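PDB 4HMW: dihydrophenazinedicarboxylate synthase from Burkholderia, which catalyses FMN-dependent oxidations by molecular oxygen in the terminal steps of phenazine antibiotic biosynthesis, releasing hydrogen peroxide. Local coordinates for residues W188-S191 / L195-R198. Residues are numbered along the deposited sequence; the frame is centred on the assembly and turned at random.
Sequences WAAS and LHRR. With FMN (flavin mononucleotide), chain C.
The loop end of the antiparallel beta hairpin formed by strands 184-189 and 197-204 forms one wall of the FMN pocket at the dimer interface, with Trp188 and Arg198 side by side as a non-hydrogen-bonded pair facing the cofactor. Trp188 CG stands anti to the backbone N (chi1 -176°), which extends the indole between His196 and the flavin: its apolar benzo edge suits the flavin methyl C8M, CH2 lying 3.4 Å from it, while CZ2 sits over one face of the His196 imidazole, 3.5 Å from CD2. Arg198 runs past the indole, CG 3.6 Å from Trp188 CD1, and its NH2 donates a nearly straight 2.9 Å bond to FMN O2P; Glu186 pairs with its NE and Ser146 of the second subunit accepts from NH1, fixing the guanidinium's rotation.

On the other face of the sheet, Ala189 is small enough for the Arg197 guanidinium to fold back over its methyl. Bends at chi2 and chi3 bring NH2 to Ala190 O (3.0 Å) and NE to Ala189 O, which Arg197 N approaches from the opposite face of the carbonyl. Where strand pairing ends, Ser191 OG hydrogen-bonds to Leu195 O from above the carbonyl plane, and the Ser191 amide donates to His196 ND1 (3.1 Å) within the ring plane. That bond fixes the imidazole's rotation, backing the indole against the flavin, while the Arg198 charge would offset that of the phosphate.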
ATOM      1  N   TRP B 188     -11.662   2.078  -7.627  1.00 10.21           N
ATOM      2  CA  TRP B 188     -11.818   0.715  -8.178  1.00 11.18           C
ATOM      3  C   TRP B 188     -12.815  -0.088  -7.361  1.00 12.96           C
ATOM      4  O   TRP B 188     -12.721  -0.121  -6.147  1.00 11.39           O
ATOM      5  CB  TRP B 188     -10.465   0.032  -8.113  1.00 13.58           C
ATOM      6  CG  TRP B 188     -10.314  -1.363  -8.703  1.00 13.43           C
ATOM      7  CD1 TRP B 188      -9.772  -1.668  -9.907  1.00 14.96           C
ATOM      8  CD2 TRP B 188     -10.656  -2.618  -8.101  1.00 14.20           C
ATOM      9  NE1 TRP B 188      -9.728  -3.019 -10.105  1.00 13.28           N
ATOM     10  CE2 TRP B 188     -10.236  -3.639  -9.002  1.00 13.93           C
ATOM     11  CE3 TRP B 188     -11.201  -2.990  -6.875  1.00 14.01           C
ATOM     12  CZ2 TRP B 188     -10.409  -4.988  -8.736  1.00 14.05           C
ATOM     13  CZ3 TRP B 188     -11.346  -4.343  -6.606  1.00 14.62           C
ATOM     14  CH2 TRP B 188     -10.953  -5.321  -7.530  1.00 15.21           C
ATOM     15  N   ALA B 189     -13.769  -0.742  -8.024  1.00 12.05           N
ATOM     16  CA  ALA B 189     -14.757  -1.539  -7.311  1.00 13.79           C
ATOM     17  C   ALA B 189     -14.953  -2.853  -8.039  1.00 12.41           C
ATOM     18  O   ALA B 189     -15.304  -2.883  -9.203  1.00 13.79           O
ATOM     19  CB  ALA B 189     -16.056  -0.805  -7.187  1.00 16.02           C
ATOM     20  N   ALA B 190     -14.752  -3.937  -7.317  1.00 11.74           N
ATOM     21  CA  ALA B 190     -14.809  -5.284  -7.884  1.00 13.56           C
ATOM     22  C   ALA B 190     -16.212  -5.603  -8.395  1.00 16.18           C
ATOM     23  O   ALA B 190     -17.234  -5.169  -7.827  1.00 14.72           O
ATOM     24  CB  ALA B 190     -14.415  -6.310  -6.826  1.00 15.64           C
ATOM     25  N   SER B 191     -16.240  -6.410  -9.451  1.00 14.74           N
ATOM     26  CA  SER B 191     -17.469  -6.925 -10.064  1.00 16.93           C
ATOM     27  C   SER B 191     -17.366  -8.414 -10.143  1.00 18.94           C
ATOM     28  O   SER B 191     -16.317  -8.943 -10.490  1.00 20.31           O
ATOM     29  CB  SER B 191     -17.592  -6.430 -11.482  1.00 18.71           C
ATOM     30  OG  SER B 191     -17.683  -5.028 -11.521  1.00 22.48           O
ATOM     31  N   LEU B 195     -15.447  -7.593 -14.774  1.00 18.04           N
ATOM     32  CA  LEU B 195     -15.265  -6.310 -15.456  1.00 15.40           C
ATOM     33  C   LEU B 195     -15.335  -5.246 -14.364  1.00 15.18           C
ATOM     34  O   LEU B 195     -16.359  -4.559 -14.160  1.00 15.62           O
ATOM     35  CB  LEU B 195     -16.309  -6.085 -16.563  1.00 17.78           C
ATOM     36  CG  LEU B 195     -15.752  -5.221 -17.707  1.00 18.19           C
ATOM     37  CD1 LEU B 195     -16.682  -5.153 -18.888  1.00 18.80           C
ATOM     38  CD2 LEU B 195     -15.387  -3.833 -17.241  1.00 18.61           C
ATOM     39  N   HIS B 196     -14.244  -5.124 -13.624  1.00 13.45           N
ATOM     40  CA  HIS B 196     -14.265  -4.240 -12.467  1.00 13.10           C
ATOM     41  C   HIS B 196     -14.492  -2.796 -12.893  1.00 14.27           C
ATOM     42  O   HIS B 196     -14.088  -2.409 -13.996  1.00 14.61           O
ATOM     43  CB  HIS B 196     -12.922  -4.368 -11.741  1.00 14.12           C
ATOM     44  CG  HIS B 196     -12.566  -5.773 -11.413  1.00 13.86           C
ATOM     45  ND1 HIS B 196     -13.435  -6.604 -10.744  1.00 14.57           N
ATOM     46  CD2 HIS B 196     -11.467  -6.511 -11.682  1.00 13.52           C
ATOM     47  CE1 HIS B 196     -12.871  -7.789 -10.578  1.00 16.29           C
ATOM     48  NE2 HIS B 196     -11.679  -7.765 -11.151  1.00 15.13           N
ATOM     49  N   ARG B 197     -15.105  -1.999 -12.016  1.00 14.75           N
ATOM     50  CA  ARG B 197     -15.367  -0.585 -12.270  1.00 13.12           C
ATOM     51  C   ARG B 197     -14.134   0.194 -11.898  1.00 12.00           C
ATOM     52  O   ARG B 197     -13.706   0.140 -10.755  1.00 14.26           O
ATOM     53  CB  ARG B 197     -16.529  -0.076 -11.400  1.00 14.93           C
ATOM     54  CG  ARG B 197     -17.894  -0.425 -11.881  1.00 16.67           C
ATOM     55  CD  ARG B 197     -18.322  -1.857 -11.625  1.00 17.62           C
ATOM     56  NE  ARG B 197     -18.232  -2.347 -10.244  1.00 15.28           N
ATOM     57  CZ  ARG B 197     -19.148  -2.191  -9.293  1.00 17.35           C
ATOM     58  NH1 ARG B 197     -20.233  -1.460  -9.483  1.00 18.90           N
ATOM     59  NH2 ARG B 197     -18.938  -2.756  -8.125  1.00 16.40           N
ATOM     60  N   ARG B 198     -13.589   0.930 -12.858  1.00 11.17           N
ATOM     61  CA  ARG B 198     -12.351   1.696 -12.663  1.00 12.57           C
ATOM     62  C   ARG B 198     -12.565   3.099 -13.156  1.00 11.82           C
ATOM     63  O   ARG B 198     -12.816   3.309 -14.323  1.00 12.80           O
ATOM     64  CB  ARG B 198     -11.195   1.083 -13.444  1.00 13.81           C
ATOM     65  CG  ARG B 198     -10.846  -0.370 -13.054  1.00 13.33           C
ATOM     66  CD  ARG B 198      -9.556  -0.783 -13.730  1.00 13.65           C
ATOM     67  NE  ARG B 198      -8.430   0.012 -13.249  1.00 13.54           N
ATOM     68  CZ  ARG B 198      -7.186  -0.037 -13.742  1.00 13.27           C
ATOM     69  NH1 ARG B 198      -6.898  -0.833 -14.760  1.00 15.17           N
ATOM     70  NH2 ARG B 198      -6.235   0.734 -13.201  1.00 14.93           N
TER
HETATM   71  N1  FMN C 301      -3.877  -6.842 -11.077  1.00 13.47           N
HETATM   72  C2  FMN C 301      -2.901  -7.551 -11.721  1.00 14.23           C
HETATM   73  O2  FMN C 301      -2.463  -7.169 -12.791  1.00 14.93           O
HETATM   74  N3  FMN C 301      -2.375  -8.672 -11.137  1.00 13.55           N
HETATM   75  C4  FMN C 301      -2.863  -9.130  -9.938  1.00 13.83           C
HETATM   76  O4  FMN C 301      -2.361 -10.159  -9.442  1.00 16.82           O
HETATM   77  C4A FMN C 301      -3.874  -8.431  -9.292  1.00 12.47           C
HETATM   78  N5  FMN C 301      -4.404  -8.893  -8.099  1.00 13.19           N
HETATM   79  C5A FMN C 301      -5.393  -8.134  -7.468  1.00 12.31           C
HETATM   80  C6  FMN C 301      -5.897  -8.575  -6.263  1.00 14.00           C
HETATM   81  C7  FMN C 301      -6.854  -7.838  -5.595  1.00 14.23           C
HETATM   82  C7M FMN C 301      -7.365  -8.357  -4.298  1.00 17.74           C
HETATM   83  C8  FMN C 301      -7.346  -6.666  -6.157  1.00 12.62           C
HETATM   84  C8M FMN C 301      -8.367  -5.841  -5.445  1.00 14.77           C
HETATM   85  C9  FMN C 301      -6.842  -6.218  -7.364  1.00 12.18           C
HETATM   86  C9A FMN C 301      -5.895  -6.971  -8.048  1.00 12.53           C
HETATM   87  N10 FMN C 301      -5.374  -6.550  -9.300  1.00 10.80           N
HETATM   88  C10 FMN C 301      -4.380  -7.287  -9.892  1.00 12.11           C
HETATM   89  C1' FMN C 301      -5.826  -5.328 -10.016  1.00 11.55           C
HETATM   90  C2' FMN C 301      -4.933  -4.129  -9.685  1.00 12.22           C
HETATM   91  O2' FMN C 301      -5.203  -3.617  -8.372  1.00 12.24           O
HETATM   92  C3' FMN C 301      -5.089  -2.992 -10.696  1.00 12.02           C
HETATM   93  O3' FMN C 301      -6.450  -2.617 -10.726  1.00 12.97           O
HETATM   94  C4' FMN C 301      -4.577  -3.394 -12.092  1.00 12.70           C
HETATM   95  O4' FMN C 301      -3.514  -4.320 -11.958  1.00 12.45           O
HETATM   96  C5' FMN C 301      -4.216  -2.180 -12.932  1.00 11.18           C
HETATM   97  O5' FMN C 301      -3.272  -1.378 -12.252  1.00 13.26           O
HETATM   98  P   FMN C 301      -2.464  -0.228 -13.009  1.00 13.61           P
HETATM   99  O1P FMN C 301      -1.421  -0.887 -13.892  1.00 14.09           O
HETATM  100  O2P FMN C 301      -3.466   0.566 -13.860  1.00 13.39           O
HETATM  101  O3P FMN C 301      -1.806   0.559 -11.928  1.00 14.87           O